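Side-chain contacts in methyltransferase (PDB 3C3P), which probably transfers a methyl group from S-adenosyl-L-methionine to an oxygen of its substrate, as O-methyltransferases of its family do: residues G16-A21 / T44-Y49; A27-A32 / I37-R42; A154-V159 / R180-H185. All blocks are in the same frame, centred on the assembly; numbering follows the deposited sequence.

Overall arrangement
Contact 2 lies within the span that contact 1 bridges, and contact 3 follows later in the chain. Contacts 1 and 2, whose centres are about 14 Å apart, belong to the N-terminal helical part: both use the start of helix 42-55 or the turn before it, and R42 NH2 probably bonds to P19 O, tying one to the other. The centre of contact 3 lies about 22 Å from each of theirs, on the sheet of the Rossmann-like methyltransferase fold. Helix 42-55 spans the gap, since its L48 packs on I157 of strand 154-159. Contacts 1 and 3 also touch the second subunit, so two of the three join internal packing to the dimer.

Contact 1. Residues G16-A21 / T44-Y49; sequences GLLPEA and TGRLLY. With EDO (1,2-ethanediol), chain H.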
loop_
_atom_site.group_PDB
_atom_site.type_symbol
_atom_site.label_atom_id
_atom_site.label_comp_id
_atom_site.label_asym_id
_atom_site.label_seq_id
_atom_site.Cartn_x
_atom_site.Cartn_y
_atom_site.Cartn_z
ATOM N N GLY A 16 0.168 18.364 6.681
ATOM C CA GLY A 16 -0.315 18.911 7.964
ATOM C C GLY A 16 -0.698 17.820 8.952
ATOM O O GLY A 16 -0.781 18.059 10.163
ATOM N N LEU A 17 -0.988 16.633 8.422
ATOM C CA LEU A 17 -1.333 15.455 9.243
ATOM C C LEU A 17 -0.047 14.735 9.696
ATOM O O LEU A 17 -0.089 13.864 10.543
ATOM C CB LEU A 17 -2.220 14.442 8.485
ATOM C CG LEU A 17 -3.635 14.805 8.021
ATOM C CD1 LEU A 17 -4.199 13.654 7.187
ATOM C CD2 LEU A 17 -4.557 15.138 9.164
ATOM N N LEU A 18 1.083 15.057 9.076
ATOM C CA LEU A 18 2.361 14.415 9.443
ATOM C C LEU A 18 2.634 14.691 10.907
ATOM O O LEU A 18 2.319 15.784 11.410
ATOM C CB LEU A 18 3.551 14.872 8.563
ATOM C CG LEU A 18 3.701 14.326 7.131
ATOM C CD1 LEU A 18 4.828 15.007 6.366
ATOM C CD2 LEU A 18 3.944 12.842 7.164
ATOM N N PRO A 19 3.216 13.710 11.614
ATOM C CA PRO A 19 3.510 13.979 13.011
ATOM C C PRO A 19 4.784 14.790 13.096
ATOM O O PRO A 19 5.392 15.104 12.063
ATOM C CB PRO A 19 3.765 12.591 13.572
ATOM C CG PRO A 19 4.457 11.881 12.437
ATOM C CD PRO A 19 3.760 12.403 11.186
ATOM N N GLU A 20 5.175 15.131 14.319
ATOM C CA GLU A 20 6.416 15.887 14.544
ATOM C C GLU A 20 7.529 15.084 13.881
ATOM O O GLU A 20 7.625 13.866 14.039
ATOM C CB GLU A 20 6.710 16.081 16.030
ATOM C CG GLU A 20 7.935 16.939 16.318
ATOM N N ALA A 21 8.363 15.778 13.128
ATOM C CA ALA A 21 9.460 15.123 12.405
ATOM C C ALA A 21 10.599 14.622 13.287
ATOM O O ALA A 21 10.962 15.237 14.277
ATOM C CB ALA A 21 10.011 16.064 11.315
ATOM N N THR A 44 6.292 9.266 1.101
ATOM C CA THR A 44 6.723 8.060 0.417
ATOM C C THR A 44 7.384 7.089 1.388
ATOM O O THR A 44 7.109 5.896 1.357
ATOM C CB THR A 44 7.650 8.383 -0.806
ATOM O OG1 THR A 44 6.916 9.206 -1.725
ATOM C CG2 THR A 44 8.097 7.118 -1.519
ATOM N N GLY A 45 8.230 7.604 2.258
ATOM C CA GLY A 45 8.913 6.763 3.231
ATOM C C GLY A 45 7.895 6.113 4.156
ATOM O O GLY A 45 8.016 4.943 4.497
ATOM N N ARG A 46 6.890 6.887 4.550
ATOM C CA ARG A 46 5.834 6.364 5.454
ATOM C C ARG A 46 5.093 5.204 4.773
ATOM O O ARG A 46 4.759 4.207 5.393
ATOM C CB ARG A 46 4.882 7.475 5.926
ATOM C CG ARG A 46 5.541 8.481 6.865
ATOM C CD ARG A 46 4.582 9.560 7.373
ATOM N NE ARG A 46 3.446 9.036 8.130
ATOM C CZ ARG A 46 3.496 8.756 9.426
ATOM N NH1 ARG A 46 4.616 8.925 10.096
ATOM N NH2 ARG A 46 2.444 8.280 10.053
ATOM N N LEU A 47 4.911 5.310 3.467
ATOM C CA LEU A 47 4.228 4.245 2.713
ATOM C C LEU A 47 5.111 3.027 2.706
ATOM O O LEU A 47 4.622 1.914 2.854
ATOM C CB LEU A 47 3.903 4.636 1.284
ATOM C CG LEU A 47 3.201 3.539 0.471
ATOM C CD1 LEU A 47 1.847 3.179 1.075
ATOM C CD2 LEU A 47 3.098 3.977 -0.999
ATOM N N LEU A 48 6.413 3.240 2.554
ATOM C CA LEU A 48 7.373 2.124 2.544
ATOM C C LEU A 48 7.303 1.374 3.862
ATOM O O LEU A 48 7.267 0.156 3.923
ATOM C CB LEU A 48 8.811 2.592 2.347
ATOM C CG LEU A 48 9.185 3.232 0.994
ATOM C CD1 LEU A 48 10.704 3.515 0.906
ATOM C CD2 LEU A 48 8.787 2.371 -0.158
ATOM N N TYR A 49 7.344 2.147 4.924
ATOM C CA TYR A 49 7.236 1.586 6.285
ATOM C C TYR A 49 5.975 0.744 6.459
ATOM O O TYR A 49 6.027 -0.379 6.926
ATOM C CB TYR A 49 7.253 2.691 7.347
ATOM C CG TYR A 49 7.099 2.156 8.783
ATOM C CD1 TYR A 49 8.204 1.762 9.534
ATOM C CD2 TYR A 49 5.840 2.025 9.357
ATOM C CE1 TYR A 49 8.053 1.273 10.845
ATOM C CE2 TYR A 49 5.673 1.527 10.645
ATOM C CZ TYR A 49 6.786 1.147 11.384
ATOM O OH TYR A 49 6.592 0.661 12.662
HETATM C C1 EDO H . -0.677 10.423 8.490
HETATM O O1 EDO H . -1.946 10.882 8.049
HETATM C C2 EDO H . 0.407 11.463 8.646
HETATM O O2 EDO H . 0.780 11.532 10.025
#
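R46 reaches out from helix 42-55 to the loop residues L18 and P19. CB points toward the loop, and CG lies anti to the carbonyl carbon (chi1 -68°), which sends the chain on outward. CD is the first atom to touch: it lies 3.3 Å from L18 CD2, a close meeting as the two side chains slide past each other in opposite directions. The chain then bends at chi3 (60°), and NE is still 4.0 Å from that same methyl, L18 CD2. Beyond the bend the guanidinium turns a face to the loop. P19 CD stands 3.7 Å above its plane, offset toward the rim near NH1, while CG of the proline lies 3.8 Å from R46 NH1. On that face too comes O2 of a 1,2-ethanediol, probably from the crystallisation liquor, which donates a hydrogen bond to L17 O and is 3.7 Å from R46 NH2; the diol also bonds to S187 OG of the second subunit. Arginine suits this place because its methylene part can lie against leucine while its flat tip takes CD of the proline over one face. The polar end is taken up by T194 O of the second subunit, bonded to NH2. R46 thus sits between the loop after helix 8-16, W73 of helix 69-75, and strand 192-197 of the partner chain.

Contact 2. Residues A27-A32 / I37-R42; sequences AMEQIA and IPIVDR
M28, E29 and A32 offer I39 a lining for its CD1 where the loop after helix 23-34 folds back against that helix on its way to helix 42-55. This is a helix-loop-helix connection, placed ahead of the first strand of the Rossmann-like methyltransferase fold. M28, a selenomethionine in the crystal, brings CG to 4.1 Å from I39 CD1 as the two side chains cross obliquely; its long, unbranched chain also touches C69, H96 and M100, and its flexibility suits it to several neighbours at once. One residue on, E29 offers mainly its backbone to the isoleucine, with CA 3.8 Å from I39 CD1. Its extended side chain leads the carboxylate out to R42, but OE2 rests near the methylenes, 3.9 Å from R42 CG. The charged groups do not pair: E29 OE2 and R42 NE are 5.3 Å apart, and R42 NH2 instead bonds to P19 O. Just before R42, D41 is the N-cap of helix 42-55, and its OD1 bonds to T44 OG1. At A32 the small methyl lets the loop come close: CB is 3.4 Å from I37 O. It is also 3.7 Å from I39 CD1 and meets CG1 behind it and the methyl CG2. The isoleucine manages this with CG1 held between its backbone N and carbonyl carbon (chi1 68°). I37 packs its own CB near the alanine, and its N donates a short, nearly straight hydrogen bond to A32 O, 2.6 Å long with an N-H...O angle of 170°.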
loop_
_atom_site.group_PDB
_atom_site.type_symbol
_atom_site.label_atom_id
_atom_site.label_comp_id
_atom_site.label_asym_id
_atom_site.label_seq_id
_atom_site.Cartn_x
_atom_site.Cartn_y
_atom_site.Cartn_z
ATOM N N ALA A 27 17.671 15.695 9.611
ATOM C CA ALA A 27 19.108 15.873 9.459
ATOM C C ALA A 27 19.532 15.333 8.117
ATOM O O ALA A 27 20.420 15.864 7.467
ATOM C CB ALA A 27 19.850 15.160 10.564
HETATM N N MSE A 28 18.833 14.286 7.704
HETATM C CA MSE A 28 19.098 13.577 6.439
HETATM C C MSE A 28 18.668 14.356 5.179
HETATM O O MSE A 28 19.334 14.316 4.141
HETATM C CB MSE A 28 18.454 12.179 6.480
HETATM C CG MSE A 28 18.631 11.390 5.221
HETATM SE SE MSE A 28 18.128 9.520 5.422
HETATM C CE MSE A 28 16.279 9.719 6.028
ATOM N N GLU A 29 17.557 15.070 5.290
ATOM C CA GLU A 29 17.028 15.888 4.189
ATOM C C GLU A 29 17.987 16.991 3.810
ATOM O O GLU A 29 18.324 17.192 2.650
ATOM C CB GLU A 29 15.719 16.553 4.609
ATOM C CG GLU A 29 14.563 15.575 4.802
ATOM C CD GLU A 29 13.328 16.198 5.451
ATOM O OE1 GLU A 29 13.351 17.407 5.774
ATOM O OE2 GLU A 29 12.336 15.458 5.650
ATOM N N GLN A 30 18.401 17.729 4.829
ATOM C CA GLN A 30 19.358 18.839 4.668
ATOM C C GLN A 30 20.700 18.393 4.127
ATOM O O GLN A 30 21.338 19.101 3.348
ATOM C CB GLN A 30 19.588 19.568 5.995
ATOM C CG GLN A 30 18.573 20.643 6.323
ATOM C CD GLN A 30 18.729 21.854 5.419
ATOM O OE1 GLN A 30 19.610 21.893 4.558
ATOM N NE2 GLN A 30 17.884 22.856 5.623
ATOM N N ILE A 31 21.112 17.204 4.532
ATOM C CA ILE A 31 22.408 16.662 4.101
ATOM C C ILE A 31 22.263 16.283 2.636
ATOM O O ILE A 31 23.201 16.362 1.844
ATOM C CB ILE A 31 22.850 15.440 4.885
ATOM C CG1 ILE A 31 23.378 15.866 6.252
ATOM C CG2 ILE A 31 23.962 14.755 4.140
ATOM C CD1 ILE A 31 23.761 14.720 7.160
ATOM N N ALA A 32 21.043 15.892 2.294
ATOM C CA ALA A 32 20.697 15.486 0.933
ATOM C C ALA A 32 20.696 16.711 0.041
ATOM O O ALA A 32 21.168 16.692 -1.104
ATOM C CB ALA A 32 19.316 14.801 0.893
ATOM N N ILE A 37 21.627 15.319 -3.260
ATOM C CA ILE A 37 21.246 13.911 -3.364
ATOM C C ILE A 37 19.733 13.690 -3.340
ATOM O O ILE A 37 19.048 14.153 -2.420
ATOM C CB ILE A 37 21.905 13.082 -2.214
ATOM C CG1 ILE A 37 23.434 13.147 -2.319
ATOM C CG2 ILE A 37 21.427 11.624 -2.252
ATOM C CD1 ILE A 37 24.173 12.522 -1.156
ATOM N N PRO A 38 19.191 13.027 -4.383
ATOM C CA PRO A 38 17.741 12.769 -4.335
ATOM C C PRO A 38 17.405 11.680 -3.337
ATOM O O PRO A 38 18.059 10.629 -3.309
ATOM C CB PRO A 38 17.397 12.309 -5.759
ATOM C CG PRO A 38 18.711 11.980 -6.415
ATOM C CD PRO A 38 19.776 12.751 -5.710
ATOM N N ILE A 39 16.431 11.979 -2.489
ATOM C CA ILE A 39 15.956 11.019 -1.474
ATOM C C ILE A 39 14.426 10.947 -1.414
ATOM O O ILE A 39 13.700 11.861 -1.817
ATOM C CB ILE A 39 16.522 11.288 -0.020
ATOM C CG1 ILE A 39 15.969 12.589 0.582
ATOM C CG2 ILE A 39 18.070 11.252 0.004
ATOM C CD1 ILE A 39 16.383 12.809 2.050
ATOM N N VAL A 40 13.973 9.803 -0.934
ATOM C CA VAL A 40 12.555 9.508 -0.722
ATOM C C VAL A 40 11.883 10.559 0.180
ATOM O O VAL A 40 12.361 10.763 1.282
ATOM C CB VAL A 40 12.412 8.049 -0.112
ATOM C CG1 VAL A 40 11.139 7.843 0.646
ATOM C CG2 VAL A 40 12.588 6.999 -1.228
ATOM N N ASP A 41 10.809 11.232 -0.264
ATOM C CA ASP A 41 10.127 12.211 0.633
ATOM C C ASP A 41 9.411 11.484 1.801
ATOM O O ASP A 41 9.283 10.253 1.801
ATOM C CB ASP A 41 9.221 13.266 -0.068
ATOM C CG ASP A 41 7.918 12.728 -0.678
ATOM O OD1 ASP A 41 7.468 11.574 -0.476
ATOM O OD2 ASP A 41 7.266 13.563 -1.347
ATOM N N ARG A 42 8.927 12.254 2.768
ATOM C CA ARG A 42 8.280 11.645 3.965
ATOM C C ARG A 42 7.024 10.855 3.700
ATOM O O ARG A 42 6.842 9.810 4.293
ATOM C CB ARG A 42 7.973 12.666 5.067
ATOM C CG ARG A 42 9.187 13.148 5.838
ATOM C CD ARG A 42 8.790 14.189 6.892
ATOM N NE ARG A 42 7.987 13.672 8.013
ATOM C CZ ARG A 42 7.388 14.470 8.904
ATOM N NH1 ARG A 42 7.428 15.775 8.737
ATOM N NH2 ARG A 42 6.678 13.982 9.905
#

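Contact 3. Residues A154-V159 / R180-H185; sequences ALLIAV and REFNHH
A buried, wholly apolar contact joins helix 181-186 to strand 154-159, with F182 meeting L156 and A158. The two side chains L156 and F182 approach from opposite directions, and the leucine puts one methyl at the ring's edge, in its plane. L156 CD2 lies 3.5 Å from both CE2 and CZ of F182, facing the middle of that ring bond. L156 was modelled in two conformers, so this close approach holds for one of them and is to be read with caution. The phenyl is aimed at the strand because its CG is anti to the backbone N (chi1 -171°). A158 CB meets the same edge more loosely, 4.3 Å from F182 CE2. L156 and A158 are two apart in the strand, so their side chains fall on one face of the sheet; I157 between them turns the other way, to L48 and L51 of helix 42-55. The strand order 3-2-1-4-5-7-6, with 203-208 antiparallel to its neighbours, marks the Rossmann-like methyltransferase fold, and 154-159 is its fifth strand. F182 also touches L204 of strand 203-208, so one ring packs on two neighbouring strands, and the small alanine admits it. Beside it N183 ND2 bonds to A161 O and to Y13 OH of the second subunit.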
loop_
_atom_site.group_PDB
_atom_site.type_symbol
_atom_site.label_atom_id
_atom_site.label_comp_id
_atom_site.label_asym_id
_atom_site.label_seq_id
_atom_site.Cartn_x
_atom_site.Cartn_y
_atom_site.Cartn_z
ATOM N N ALA A 154 6.817 -12.161 -3.385
ATOM C CA ALA A 154 7.625 -10.954 -3.140
ATOM C C ALA A 154 6.891 -9.729 -3.654
ATOM O O ALA A 154 6.030 -9.798 -4.518
ATOM C CB ALA A 154 8.976 -11.026 -3.824
ATOM N N LEU A 155 7.291 -8.595 -3.111
ATOM C CA LEU A 155 6.759 -7.312 -3.486
ATOM C C LEU A 155 7.848 -6.402 -4.004
ATOM O O LEU A 155 8.878 -6.200 -3.356
ATOM C CB LEU A 155 6.145 -6.618 -2.259
ATOM C CG LEU A 155 5.555 -5.216 -2.440
ATOM C CD1 LEU A 155 4.295 -5.183 -3.308
ATOM C CD2 LEU A 155 5.292 -4.591 -1.036
ATOM N N LEU A 156 7.570 -5.871 -5.184
ATOM C CA LEU A 156 8.448 -4.932 -5.853
ATOM C C LEU A 156 7.911 -3.551 -5.540
ATOM O O LEU A 156 6.705 -3.304 -5.641
ATOM C CB LEU A 156 8.442 -5.154 -7.372
ATOM C CG LEU A 156 9.390 -4.309 -8.210
ATOM C CD1 LEU A 156 10.827 -4.747 -7.952
ATOM C CD2 LEU A 156 9.030 -4.468 -9.668
ATOM N N ILE A 157 8.811 -2.668 -5.140
ATOM C CA ILE A 157 8.489 -1.249 -4.822
ATOM C C ILE A 157 9.464 -0.400 -5.650
ATOM O O ILE A 157 10.682 -0.385 -5.403
ATOM C CB ILE A 157 8.579 -0.880 -3.331
ATOM C CG1 ILE A 157 7.716 -1.822 -2.475
ATOM C CG2 ILE A 157 8.164 0.599 -3.145
ATOM C CD1 ILE A 157 7.817 -1.587 -0.975
ATOM N N ALA A 158 8.914 0.278 -6.643
ATOM C CA ALA A 158 9.681 1.119 -7.585
ATOM C C ALA A 158 9.257 2.561 -7.462
ATOM O O ALA A 158 8.102 2.920 -7.729
ATOM C CB ALA A 158 9.508 0.614 -9.025
ATOM N N VAL A 159 10.198 3.394 -7.040
ATOM C CA VAL A 159 9.913 4.807 -6.845
ATOM C C VAL A 159 10.217 5.595 -8.108
ATOM O O VAL A 159 10.802 5.075 -9.077
ATOM C CB VAL A 159 10.639 5.404 -5.609
ATOM C CG1 VAL A 159 10.116 4.721 -4.307
ATOM C CG2 VAL A 159 12.184 5.342 -5.738
ATOM N N ARG A 180 6.671 6.381 -16.903
ATOM C CA ARG A 180 7.728 5.727 -17.733
ATOM C C ARG A 180 7.597 4.236 -18.027
ATOM O O ARG A 180 6.715 3.557 -17.571
ATOM C CB ARG A 180 9.184 5.997 -17.316
ATOM C CG ARG A 180 9.852 7.010 -18.222
ATOM C CD ARG A 180 11.363 6.750 -18.281
ATOM N NE ARG A 180 11.973 7.387 -19.443
ATOM C CZ ARG A 180 12.677 8.511 -19.418
ATOM N NH1 ARG A 180 12.921 9.132 -18.272
ATOM N NH2 ARG A 180 13.176 8.997 -20.545
ATOM N N GLU A 181 8.549 3.810 -18.833
ATOM C CA GLU A 181 8.640 2.447 -19.412
ATOM C C GLU A 181 8.354 1.247 -18.534
ATOM O O GLU A 181 7.639 0.337 -18.953
ATOM C CB GLU A 181 9.976 2.209 -20.155
ATOM C CG GLU A 181 9.776 1.186 -21.266
ATOM C CD GLU A 181 11.051 0.556 -21.762
ATOM O OE1 GLU A 181 11.684 -0.135 -20.927
ATOM O OE2 GLU A 181 11.378 0.666 -22.984
ATOM N N PHE A 182 8.893 1.246 -17.335
ATOM C CA PHE A 182 8.706 0.075 -16.459
ATOM C C PHE A 182 7.232 -0.131 -16.147
ATOM O O PHE A 182 6.757 -1.257 -15.997
ATOM C CB PHE A 182 9.590 0.176 -15.212
ATOM C CG PHE A 182 9.593 -1.070 -14.394
ATOM C CD1 PHE A 182 9.742 -2.304 -15.006
ATOM C CD2 PHE A 182 9.577 -1.013 -13.032
ATOM C CE1 PHE A 182 9.764 -3.479 -14.244
ATOM C CE2 PHE A 182 9.611 -2.171 -12.287
ATOM C CZ PHE A 182 9.701 -3.398 -12.898
ATOM N N ASN A 183 6.496 0.975 -16.079
ATOM C CA ASN A 183 5.068 0.902 -15.816
ATOM C C ASN A 183 4.372 0.063 -16.885
ATOM O O ASN A 183 3.534 -0.785 -16.594
ATOM C CB ASN A 183 4.416 2.295 -15.840
ATOM C CG ASN A 183 4.969 3.223 -14.798
ATOM O OD1 ASN A 183 5.557 2.782 -13.808
ATOM N ND2 ASN A 183 4.753 4.522 -14.990
ATOM N N HIS A 184 4.762 0.303 -18.132
ATOM C CA HIS A 184 4.146 -0.373 -19.300
ATOM C C HIS A 184 4.532 -1.817 -19.352
ATOM O O HIS A 184 3.738 -2.666 -19.745
ATOM C CB HIS A 184 4.468 0.358 -20.583
ATOM C CG HIS A 184 3.947 1.755 -20.587
ATOM N ND1 HIS A 184 2.818 2.128 -21.282
ATOM C CD2 HIS A 184 4.357 2.851 -19.903
ATOM C CE1 HIS A 184 2.601 3.414 -21.078
ATOM N NE2 HIS A 184 3.506 3.875 -20.234
ATOM N N HIS A 185 5.761 -2.082 -18.938
ATOM C CA HIS A 185 6.266 -3.449 -18.899
ATOM C C HIS A 185 5.591 -4.284 -17.816
ATOM O O HIS A 185 4.938 -5.288 -18.069
ATOM C CB HIS A 185 7.760 -3.453 -18.589
ATOM C CG HIS A 185 8.340 -4.833 -18.443
ATOM N ND1 HIS A 185 8.707 -5.608 -19.529
ATOM C CD2 HIS A 185 8.592 -5.581 -17.342
ATOM C CE1 HIS A 185 9.184 -6.763 -19.098
ATOM N NE2 HIS A 185 9.115 -6.778 -17.778
#